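Local atomic coordinates of uncharacterized protein (Mycobacterium tuberculosis CAS/NITR204, PDB entry 5VYQ), a protein that probably transfers a formyl group from a folate cofactor to the sugar amine of dTDP-4-amino-4,6-dideoxyglucose. Residues G95-N100 against G180-K185; R203-N208 against L217-A222; N230-F233 against R239-F242. All blocks are in the same frame, centred on the assembly; numbering follows the deposited sequence.

Interaction 1. Residues G95-N100 against G180-K185; sequences GVRCVN and GSYTAK. With FON (N-{[4-({[(6R)-2-amino-5-formyl-4-oxo-1,4,5,6,7,8-hexahydropteridin-6-yl]methyl}amino)phenyl]carbonyl}-L-glutamic acid), chain C.
The guanidinium group of R97 has the CA of G180 over one face, 3.5 Å above its plane, and the hydroxyl of Y182 at its edge. The tyrosine ring in turn receives R97 at its own edge, carries the carbonyl carbon of G180 over one face, and stands 60° from the guanidinium plane. This is where strand 97-102, an inner strand of the mixed sheet in the Rossmann-like formyltransferase domain, meets the loop that leaves helix 155-179. G180 is the first residue past that helix and turns the chain with positive phi, and its CA lies over the rim of the guanidinium.

One hydrogen bond crosses the contact: R97 NH2 donates to Y182 OH over 3.0 Å, with the oxygen somewhat out of the guanidinium plane. R97 starts with CG anti to the backbone N (chi1 -170°) and then bends at chi3, which brings its tip to the helix end. There NH2 also donates to the carbonyl of I177, and NH1 gives a weak bond to that of R178; the partial negative charge of the helix terminus probably favours the arginine. Y182 OH has a second partner in E131, so the phenol links R97 to the adjoining strand 125-131. R97 CD and V99 CG2 also lie beside Y182 OH, 3.5 and 4.1 Å from it.

Further along the same strand the chain enters the folate pocket. N100, held through OD1 by S81, places its ND2 3.0 Å from O3, the formyl oxygen of the bound folinic acid.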
loop_
_atom_site.group_PDB
_atom_site.type_symbol
_atom_site.label_atom_id
_atom_site.label_comp_id
_atom_site.label_asym_id
_atom_site.label_seq_id
_atom_site.Cartn_x
_atom_site.Cartn_y
_atom_site.Cartn_z
ATOM N N GLY A 95 -14.013 20.462 40.105
ATOM C CA GLY A 95 -13.823 21.824 40.636
ATOM C C GLY A 95 -13.876 22.949 39.623
ATOM O O GLY A 95 -13.892 24.149 39.985
ATOM N N VAL A 96 -13.908 22.606 38.338
ATOM C CA VAL A 96 -14.049 23.618 37.293
ATOM C C VAL A 96 -14.702 22.960 36.073
ATOM O O VAL A 96 -14.469 21.765 35.855
ATOM C CB VAL A 96 -12.722 24.290 36.940
ATOM C CG1 VAL A 96 -11.713 23.265 36.400
ATOM C CG2 VAL A 96 -12.972 25.502 36.022
ATOM N N ARG A 97 -15.471 23.730 35.310
ATOM C CA ARG A 97 -16.088 23.174 34.087
ATOM C C ARG A 97 -14.996 22.779 33.111
ATOM O O ARG A 97 -14.152 23.589 32.748
ATOM C CB ARG A 97 -17.035 24.200 33.460
ATOM C CG ARG A 97 -17.893 23.603 32.337
ATOM C CD ARG A 97 -19.084 24.492 32.030
ATOM N NE ARG A 97 -18.701 25.879 31.736
ATOM C CZ ARG A 97 -18.487 26.379 30.528
ATOM N NH1 ARG A 97 -18.093 27.629 30.383
ATOM N NH2 ARG A 97 -18.658 25.644 29.444
ATOM N N CYS A 98 -14.994 21.506 32.694
ATOM C CA CYS A 98 -13.995 21.014 31.777
ATOM C C CYS A 98 -14.735 20.460 30.559
ATOM O O CYS A 98 -15.752 19.759 30.690
ATOM C CB CYS A 98 -13.152 19.884 32.388
ATOM S SG CYS A 98 -12.119 20.373 33.799
ATOM N N VAL A 99 -14.212 20.786 29.389
ATOM C CA VAL A 99 -14.821 20.414 28.120
ATOM C C VAL A 99 -13.747 19.815 27.245
ATOM O O VAL A 99 -12.645 20.340 27.161
ATOM C CB VAL A 99 -15.452 21.672 27.474
ATOM C CG1 VAL A 99 -15.913 21.441 26.044
ATOM C CG2 VAL A 99 -16.647 22.098 28.293
ATOM N N ASN A 100 -14.101 18.720 26.579
ATOM C CA ASN A 100 -13.252 17.987 25.674
ATOM C C ASN A 100 -13.709 18.150 24.235
ATOM O O ASN A 100 -14.903 18.161 23.951
ATOM C CB ASN A 100 -13.331 16.503 26.041
ATOM C CG ASN A 100 -12.292 15.668 25.344
ATOM O OD1 ASN A 100 -11.131 16.072 25.196
ATOM N ND2 ASN A 100 -12.662 14.437 24.993
ATOM N N GLY A 180 -20.931 28.842 28.644
ATOM C CA GLY A 180 -21.707 27.796 29.310
ATOM C C GLY A 180 -23.202 27.959 29.072
ATOM O O GLY A 180 -24.004 27.523 29.896
ATOM N N SER A 181 -23.584 28.505 27.927
ATOM C CA SER A 181 -24.983 28.827 27.630
ATOM C C SER A 181 -25.743 27.685 26.952
ATOM O O SER A 181 -26.939 27.763 26.704
ATOM C CB SER A 181 -25.038 30.073 26.756
ATOM O OG SER A 181 -24.339 29.842 25.547
ATOM N N TYR A 182 -25.061 26.596 26.654
ATOM C CA TYR A 182 -25.681 25.462 25.980
ATOM C C TYR A 182 -26.502 24.638 26.957
ATOM O O TYR A 182 -26.351 24.800 28.160
ATOM C CB TYR A 182 -24.572 24.581 25.385
ATOM C CG TYR A 182 -23.466 24.259 26.349
ATOM C CD1 TYR A 182 -23.632 23.265 27.318
ATOM C CD2 TYR A 182 -22.245 24.917 26.286
ATOM C CE1 TYR A 182 -22.626 22.951 28.220
ATOM C CE2 TYR A 182 -21.228 24.618 27.205
ATOM C CZ TYR A 182 -21.428 23.624 28.143
ATOM O OH TYR A 182 -20.465 23.273 29.047
ATOM N N THR A 183 -27.320 23.723 26.453
ATOM C CA THR A 183 -27.931 22.716 27.296
ATOM C C THR A 183 -27.467 21.358 26.742
ATOM O O THR A 183 -27.879 20.902 25.666
ATOM C CB THR A 183 -29.460 22.845 27.306
ATOM O OG1 THR A 183 -29.917 22.649 25.975
ATOM C CG2 THR A 183 -29.850 24.217 27.723
ATOM N N ALA A 184 -26.517 20.765 27.449
ATOM C CA ALA A 184 -25.849 19.566 26.947
ATOM C C ALA A 184 -26.653 18.366 27.360
ATOM O O ALA A 184 -27.403 18.448 28.334
ATOM C CB ALA A 184 -24.428 19.484 27.469
ATOM N N LYS A 185 -26.545 17.300 26.577
ATOM C CA LYS A 185 -27.285 16.075 26.800
ATOM C C LYS A 185 -26.341 14.878 26.721
ATOM O O LYS A 185 -25.581 14.749 25.765
ATOM C CB LYS A 185 -28.393 15.962 25.757
ATOM C CG LYS A 185 -29.542 15.098 26.273
ATOM C CD LYS A 185 -30.579 14.800 25.196
ATOM C CE LYS A 185 -30.291 13.475 24.500
ATOM N NZ LYS A 185 -30.969 13.382 23.176
HETATM N N1 FON C . -9.868 13.208 31.456
HETATM C C2 FON C . -11.017 12.611 31.754
HETATM N NA2 FON C . -11.360 12.494 33.069
HETATM N N3 FON C . -11.794 12.127 30.771
HETATM C C4 FON C . -11.473 12.215 29.458
HETATM O O4 FON C . -12.242 11.783 28.566
HETATM C C4A FON C . -10.223 12.903 29.093
HETATM N N5 FON C . -9.706 13.048 27.795
HETATM C C6 FON C . -8.240 13.172 27.730
HETATM C C7 FON C . -7.839 14.356 28.615
HETATM N N8 FON C . -8.297 14.095 29.957
HETATM C C8A FON C . -9.432 13.418 30.207
HETATM C C9 FON C . -7.500 11.867 28.098
HETATM N N10 FON C . -7.794 10.853 27.090
HETATM C C11 FON C . -6.301 6.971 27.177
HETATM C C12 FON C . -7.204 7.371 26.192
HETATM C C13 FON C . -7.688 8.675 26.184
HETATM C C14 FON C . -7.269 9.596 27.137
HETATM C C15 FON C . -6.370 9.214 28.126
HETATM C C16 FON C . -5.893 7.902 28.141
HETATM C C FON C . -5.782 5.528 27.165
HETATM O O FON C . -5.971 4.747 26.208
HETATM N N FON C . -5.076 5.125 28.227
HETATM C CA FON C . -4.435 3.814 28.327
HETATM C CB FON C . -2.928 3.920 28.616
HETATM C CG FON C . -2.252 4.716 27.494
HETATM C CD FON C . -0.749 4.577 27.356
HETATM O OE1 FON C . -0.193 3.550 27.797
HETATM O OE2 FON C . -0.114 5.484 26.756
HETATM C CT FON C . -5.132 3.010 29.383
HETATM O O1 FON C . -4.942 1.771 29.332
HETATM O O2 FON C . -5.861 3.591 30.226
HETATM C CP1 FON C . -10.452 13.030 26.773
HETATM O O3 FON C . -9.994 13.130 25.640
#

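Interaction 2. Residues R203-N208 against L217-A222. With EDO (1,2-ethanediol), chain E.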
loop_
_atom_site.group_PDB
_atom_site.type_symbol
_atom_site.label_atom_id
_atom_site.label_comp_id
_atom_site.label_asym_id
_atom_site.label_seq_id
_atom_site.Cartn_x
_atom_site.Cartn_y
_atom_site.Cartn_z
ATOM N N ARG A 203 -3.062 -4.103 15.504
ATOM C CA ARG A 203 -1.894 -3.907 14.650
ATOM C C ARG A 203 -1.361 -5.200 14.050
ATOM O O ARG A 203 -0.867 -5.233 12.917
ATOM C CB ARG A 203 -0.734 -3.262 15.429
ATOM C CG ARG A 203 -0.856 -1.763 15.667
ATOM C CD ARG A 203 0.305 -1.252 16.482
ATOM N NE ARG A 203 1.484 -1.193 15.644
ATOM C CZ ARG A 203 2.697 -0.965 16.085
ATOM N NH1 ARG A 203 2.918 -0.762 17.393
ATOM N NH2 ARG A 203 3.671 -0.885 15.199
ATOM N N ARG A 204 -1.387 -6.258 14.829
ATOM C CA ARG A 204 -0.719 -7.493 14.466
ATOM C C ARG A 204 -1.669 -8.319 13.633
ATOM O O ARG A 204 -2.787 -8.599 14.048
ATOM C CB ARG A 204 -0.315 -8.258 15.724
ATOM C CG ARG A 204 0.429 -9.537 15.399
ATOM C CD ARG A 204 0.607 -10.318 16.704
ATOM N NE ARG A 204 -0.716 -10.881 16.930
ATOM C CZ ARG A 204 -1.173 -12.048 16.465
ATOM N NH1 ARG A 204 -0.406 -12.904 15.796
ATOM N NH2 ARG A 204 -2.426 -12.394 16.741
ATOM N N LEU A 205 -1.240 -8.638 12.416
ATOM C CA LEU A 205 -2.036 -9.403 11.473
ATOM C C LEU A 205 -1.672 -10.877 11.608
ATOM O O LEU A 205 -0.505 -11.232 11.456
ATOM C CB LEU A 205 -1.748 -8.989 10.045
ATOM C CG LEU A 205 -1.842 -7.478 9.764
ATOM C CD1 LEU A 205 -1.512 -7.223 8.321
ATOM C CD2 LEU A 205 -3.250 -7.007 10.131
ATOM N N ASP A 206 -2.674 -11.715 11.822
ATOM C CA ASP A 206 -2.495 -13.171 11.831
ATOM C C ASP A 206 -2.737 -13.678 10.393
ATOM O O ASP A 206 -3.850 -13.598 9.883
ATOM C CB ASP A 206 -3.525 -13.799 12.771
ATOM C CG ASP A 206 -3.370 -15.315 12.915
ATOM O OD1 ASP A 206 -2.674 -15.954 12.105
ATOM O OD2 ASP A 206 -3.982 -15.844 13.877
ATOM N N LEU A 207 -1.699 -14.233 9.791
ATOM C CA LEU A 207 -1.771 -14.698 8.409
ATOM C C LEU A 207 -2.747 -15.817 8.234
ATOM O O LEU A 207 -3.249 -15.997 7.133
ATOM C CB LEU A 207 -0.401 -15.143 7.901
ATOM C CG LEU A 207 0.697 -14.099 7.819
ATOM C CD1 LEU A 207 1.966 -14.698 7.264
ATOM C CD2 LEU A 207 0.274 -12.821 7.112
ATOM N N ASN A 208 -3.046 -16.547 9.313
ATOM C CA ASN A 208 -4.071 -17.603 9.258
ATOM C C ASN A 208 -5.493 -17.169 9.553
ATOM O O ASN A 208 -6.413 -17.995 9.431
ATOM C CB ASN A 208 -3.727 -18.693 10.270
ATOM C CG ASN A 208 -2.319 -19.172 10.078
ATOM O OD1 ASN A 208 -2.010 -19.589 8.998
ATOM N ND2 ASN A 208 -1.493 -19.125 11.099
ATOM N N LEU A 217 -9.495 -5.844 3.679
ATOM C CA LEU A 217 -9.180 -4.524 3.174
ATOM C C LEU A 217 -9.569 -3.481 4.227
ATOM O O LEU A 217 -8.858 -2.483 4.397
ATOM C CB LEU A 217 -9.912 -4.259 1.859
ATOM C CG LEU A 217 -9.319 -4.878 0.581
ATOM C CD1 LEU A 217 -10.358 -4.933 -0.544
ATOM C CD2 LEU A 217 -8.068 -4.128 0.144
ATOM N N ASN A 218 -10.681 -3.692 4.941
ATOM C CA ASN A 218 -11.050 -2.777 6.032
ATOM C C ASN A 218 -10.001 -2.761 7.138
ATOM O O ASN A 218 -9.555 -1.684 7.570
ATOM C CB ASN A 218 -12.411 -3.113 6.608
ATOM C CG ASN A 218 -13.545 -2.715 5.690
ATOM O OD1 ASN A 218 -13.372 -1.987 4.713
ATOM N ND2 ASN A 218 -14.713 -3.231 5.996
ATOM N N ARG A 219 -9.484 -3.936 7.496
ATOM C CA ARG A 219 -8.373 -3.949 8.451
ATOM C C ARG A 219 -7.158 -3.171 8.003
ATOM O O ARG A 219 -6.577 -2.404 8.791
ATOM C CB ARG A 219 -8.004 -5.401 8.761
ATOM C CG ARG A 219 -6.894 -5.663 9.767
ATOM C CD ARG A 219 -7.281 -5.278 11.190
ATOM N NE ARG A 219 -6.419 -6.008 12.110
ATOM C CZ ARG A 219 -6.512 -7.302 12.388
ATOM N NH1 ARG A 219 -5.583 -7.857 13.166
ATOM N NH2 ARG A 219 -7.534 -8.030 11.936
ATOM N N LEU A 220 -6.699 -3.417 6.784
ATOM C CA LEU A 220 -5.511 -2.769 6.292
ATOM C C LEU A 220 -5.682 -1.265 6.152
ATOM O O LEU A 220 -4.800 -0.501 6.503
ATOM C CB LEU A 220 -5.086 -3.296 4.942
ATOM C CG LEU A 220 -4.631 -4.730 4.890
ATOM C CD1 LEU A 220 -4.177 -4.981 3.458
ATOM C CD2 LEU A 220 -3.505 -4.949 5.881
ATOM N N ARG A 221 -6.832 -0.827 5.636
ATOM C CA ARG A 221 -6.986 0.616 5.443
ATOM C C ARG A 221 -7.185 1.307 6.815
ATOM O O ARG A 221 -6.821 2.468 7.005
ATOM C CB ARG A 221 -8.155 0.882 4.466
ATOM C CG ARG A 221 -9.566 0.699 4.968
ATOM C CD ARG A 221 -10.530 0.581 3.796
ATOM N NE ARG A 221 -11.936 0.388 4.161
ATOM C CZ ARG A 221 -12.871 1.328 4.180
ATOM N NH1 ARG A 221 -12.605 2.594 3.937
ATOM N NH2 ARG A 221 -14.111 0.955 4.409
ATOM N N ALA A 222 -7.844 0.617 7.748
ATOM C CA ALA A 222 -7.952 1.140 9.101
ATOM C C ALA A 222 -6.585 1.415 9.741
ATOM O O ALA A 222 -6.454 2.349 10.559
ATOM C CB ALA A 222 -8.788 0.225 9.973
HETATM C C1 EDO E . -12.875 -1.540 1.246
HETATM O O1 EDO E . -13.795 -0.446 1.209
HETATM C C2 EDO E . -13.727 -2.797 1.135
HETATM O O2 EDO E . -14.590 -2.964 2.251
HETATM O O HOH W 1 -5.349 -10.896 12.460
#
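L205 divides its two methyls between two neighbours on helix 213-222, joining the loop after helix 196-203 to that helix within the C-terminal dimerisation region. CD1 meets CD2 of L220 at 3.9 Å, the two side chains crossing at about a right angle, while CD2 settles over a face of the R219 guanidinium, 3.9 Å from NE. This is the packed half. V243 adds to it on the L205 side, and L220 also packs against L220 of the second subunit, so the leucines lead straight into the dimer interface.

The other half is polar and wetter. R219 runs past L205 in the opposite direction, bent at chi2 (69°), and its NE donates to the carbonyl of L202. A water accepts from R219 NH1 at 3.1 Å and from the backbone N of D206, bridging the helix to the loop. Beyond it D206 folds back in an Asx turn, its OD1 taking the N-H of N208.

Leucine contacts thus make the apolar join, whereas the arginine's aliphatic stem and flat face let it pack against L205 while its N-H groups tie helix 213-222 to the end of helix 196-203 through the L202 carbonyl and to the loop through a water.

Interaction 3. Residues N230-F233 against R239-F242; sequences NAWF and RKVF. With 0FX (dTDP-4-amino-4,6-dideoxyglucose), chain D.
F233 and V241 pair in register in the beta hairpin formed by strands 231-234 and 240-249, part of the C-terminal dimerisation region. Backbone bonds come first: F233 N donates to V241 O (3.0 Å), and V241 N returns a shorter bond to F233 O (2.8 Å). W232 and F242 form the next, non-hydrogen-bonded pair. Weaker CA-H...O contacts reinforce the register, from W232 to V241 O, from F242 to A231 O and from K240 to F233 O.

Aromatic contacts fall on both faces of the hairpin. On the W232 side, K240 reaches over the indole: its CE makes a CH-pi contact with the six-membered ring, and NZ stands 4.4 Å from that ring's centroid, only 6° off the normal, a cation-pi pair. The bend at chi3 of the lysine keeps its end above the ring. E250 of the second subunit offers K240 NZ a long, weak ion pair as well. On the other face, V241 CB sits over the F233 ring, 3.5 Å from CZ. With CG set between its backbone N and carbonyl carbon (chi1 61°), the phenyl of F233 is folded over the partner strand.

Apolar packing is slighter: W232 CB lies 3.8 Å from F242 CD1. Separately, the A231 carbonyl oxygen lies at the edge of the F242 ring, near its plane.

The hairpin serves both the subunit interface and the ligand pocket. V241 and F242 pair antiparallel with a strand of the second subunit, so the sheet continues across the dimer. At the start of the first strand N230, whose ND2 also bonds the carbonyl of L223, reads the thymine of the nucleotide sugar: ND2 donates to O21 over 2.9 Å, and ring N31 donates to OD1 over 2.8 Å, nearly straight at 172°.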
loop_
_atom_site.group_PDB
_atom_site.type_symbol
_atom_site.label_atom_id
_atom_site.label_comp_id
_atom_site.label_asym_id
_atom_site.label_seq_id
_atom_site.Cartn_x
_atom_site.Cartn_y
_atom_site.Cartn_z
ATOM N N ASN A 230 2.054 0.868 11.229
ATOM C CA ASN A 230 1.139 0.305 12.182
ATOM C C ASN A 230 0.931 -1.203 12.031
ATOM O O ASN A 230 1.117 -1.939 12.977
ATOM C CB ASN A 230 -0.256 0.967 12.051
ATOM C CG ASN A 230 -0.296 2.437 12.446
ATOM O OD1 ASN A 230 0.313 2.884 13.447
ATOM N ND2 ASN A 230 -1.058 3.190 11.702
ATOM N N ALA A 231 0.440 -1.658 10.872
ATOM C CA ALA A 231 0.140 -3.075 10.690
ATOM C C ALA A 231 1.437 -3.877 10.429
ATOM O O ALA A 231 2.338 -3.381 9.727
ATOM C CB ALA A 231 -0.739 -3.215 9.475
ATOM N N TRP A 232 1.483 -5.064 11.024
ATOM C CA TRP A 232 2.626 -5.943 10.805
ATOM C C TRP A 232 2.191 -7.372 10.898
ATOM O O TRP A 232 1.216 -7.722 11.550
ATOM C CB TRP A 232 3.716 -5.651 11.837
ATOM C CG TRP A 232 3.313 -5.780 13.276
ATOM C CD1 TRP A 232 2.653 -4.844 14.037
ATOM C CD2 TRP A 232 3.543 -6.890 14.161
ATOM N NE1 TRP A 232 2.446 -5.308 15.316
ATOM C CE2 TRP A 232 3.011 -6.546 15.431
ATOM C CE3 TRP A 232 4.165 -8.118 14.018
ATOM C CZ2 TRP A 232 3.102 -7.389 16.540
ATOM C CZ3 TRP A 232 4.241 -8.955 15.110
ATOM C CH2 TRP A 232 3.696 -8.601 16.360
ATOM N N PHE A 233 2.940 -8.227 10.236
ATOM C CA PHE A 233 2.818 -9.671 10.430
ATOM C C PHE A 233 4.220 -10.212 10.660
ATOM O O PHE A 233 5.192 -9.511 10.416
ATOM C CB PHE A 233 2.151 -10.339 9.234
ATOM C CG PHE A 233 2.887 -10.196 7.926
ATOM C CD1 PHE A 233 2.594 -9.154 7.044
ATOM C CD2 PHE A 233 3.777 -11.155 7.498
ATOM C CE1 PHE A 233 3.221 -9.031 5.816
ATOM C CE2 PHE A 233 4.434 -11.043 6.284
ATOM C CZ PHE A 233 4.164 -9.972 5.430
ATOM N N ARG A 239 10.458 -13.120 10.631
ATOM C CA ARG A 239 10.771 -11.747 10.274
ATOM C C ARG A 239 9.473 -10.938 10.312
ATOM O O ARG A 239 8.493 -11.340 9.701
ATOM C CB ARG A 239 11.341 -11.660 8.855
ATOM C CG ARG A 239 11.801 -10.302 8.378
ATOM C CD ARG A 239 13.054 -9.831 9.110
ATOM N NE ARG A 239 13.682 -8.641 8.550
ATOM C CZ ARG A 239 14.460 -8.583 7.471
ATOM N NH1 ARG A 239 14.724 -9.668 6.763
ATOM N NH2 ARG A 239 14.971 -7.416 7.087
ATOM N N LYS A 240 9.521 -9.826 11.016
ATOM C CA LYS A 240 8.437 -8.834 11.038
ATOM C C LYS A 240 8.394 -8.011 9.775
ATOM O O LYS A 240 9.414 -7.455 9.297
ATOM C CB LYS A 240 8.609 -7.912 12.238
ATOM C CG LYS A 240 7.476 -6.932 12.469
ATOM C CD LYS A 240 7.645 -6.175 13.788
ATOM C CE LYS A 240 7.579 -7.108 14.990
ATOM N NZ LYS A 240 7.714 -6.348 16.263
ATOM N N VAL A 241 7.176 -7.861 9.253
ATOM C CA VAL A 241 6.987 -7.072 8.054
ATOM C C VAL A 241 5.832 -6.087 8.263
ATOM O O VAL A 241 4.778 -6.523 8.652
ATOM C CB VAL A 241 6.689 -7.961 6.837
ATOM C CG1 VAL A 241 6.482 -7.122 5.601
ATOM C CG2 VAL A 241 7.798 -9.003 6.571
ATOM N N PHE A 242 6.050 -4.837 7.906
ATOM C CA PHE A 242 5.032 -3.787 8.043
ATOM C C PHE A 242 4.218 -3.646 6.765
ATOM O O PHE A 242 4.701 -3.898 5.670
ATOM C CB PHE A 242 5.682 -2.439 8.390
ATOM C CG PHE A 242 6.341 -2.453 9.727
ATOM C CD1 PHE A 242 5.570 -2.501 10.864
ATOM C CD2 PHE A 242 7.727 -2.499 9.837
ATOM C CE1 PHE A 242 6.140 -2.551 12.124
ATOM C CE2 PHE A 242 8.311 -2.546 11.096
ATOM C CZ PHE A 242 7.515 -2.587 12.237
HETATM O O4P 0FX D . -5.917 12.578 17.559
HETATM P P2 0FX D . -5.184 12.397 18.845
HETATM O O3P 0FX D . -4.576 13.642 19.452
HETATM O O1G 0FX D . -6.274 11.619 19.746
HETATM C C1G 0FX D . -5.912 10.763 20.814
HETATM C C2G 0FX D . -7.102 9.825 21.050
HETATM O O2G 0FX D . -7.347 9.164 19.801
HETATM C C3G 0FX D . -8.345 10.656 21.412
HETATM O O3G 0FX D . -9.540 9.839 21.457
HETATM C C4G 0FX D . -8.051 11.456 22.675
HETATM N N4A 0FX D . -9.253 12.283 22.937
HETATM C C5G 0FX D . -6.803 12.308 22.439
HETATM C C6G 0FX D . -6.342 12.851 23.791
HETATM O O5G 0FX D . -5.664 11.560 21.978
HETATM O OPP 0FX D . -4.046 11.264 18.724
HETATM P P 0FX D . -2.611 11.308 17.986
HETATM O O1P 0FX D . -1.693 10.529 18.847
HETATM O O2P 0FX D . -2.317 12.725 17.565
HETATM O O5 0FX D . -2.837 10.486 16.628
HETATM C C5 0FX D . -3.589 11.011 15.559
HETATM C C4 0FX D . -3.903 9.896 14.582
HETATM O O4 0FX D . -2.673 9.431 14.031
HETATM C C3 0FX D . -4.531 8.626 15.155
HETATM O O3 0FX D . -5.956 8.752 15.228
HETATM C C2 0FX D . -4.147 7.515 14.197
HETATM C C1 0FX D . -2.787 8.026 13.777
HETATM N N11 0FX D . -1.703 7.352 14.501
HETATM C C61 0FX D . -0.994 7.904 15.508
HETATM C C51 0FX D . 0.039 7.219 16.117
HETATM C C5A 0FX D . 0.775 7.857 17.267
HETATM C C21 0FX D . -1.250 6.129 14.009
HETATM O O21 0FX D . -1.893 5.602 12.994
HETATM N N31 0FX D . -0.264 5.434 14.579
HETATM C C41 0FX D . 0.420 6.002 15.598
HETATM O O41 0FX D . 1.430 5.289 16.135
#

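Interactions 2 and 3 belong to one unit. Their centres are about 10 Å apart, and the loop 203-208 lies along the hairpin: L205 N is 2.8 Å from W232 O, R203 NE is 2.8 Å from N230 O, and R204 packs against the W232 indole. Both reach the second subunit. Interaction 1 sits across the chain's centre, with its own centre about 39 Å from that of interaction 2 and about 43 Å from that of interaction 3, and touches neither. The bound molecules span that gap. N100 of interaction 1 stands at the formyl group of the folate, and N230 of interaction 3 holds the thymine of the sugar nucleotide, so the two contacts lie at far ends of the adjoining folate and nucleotide-sugar sites.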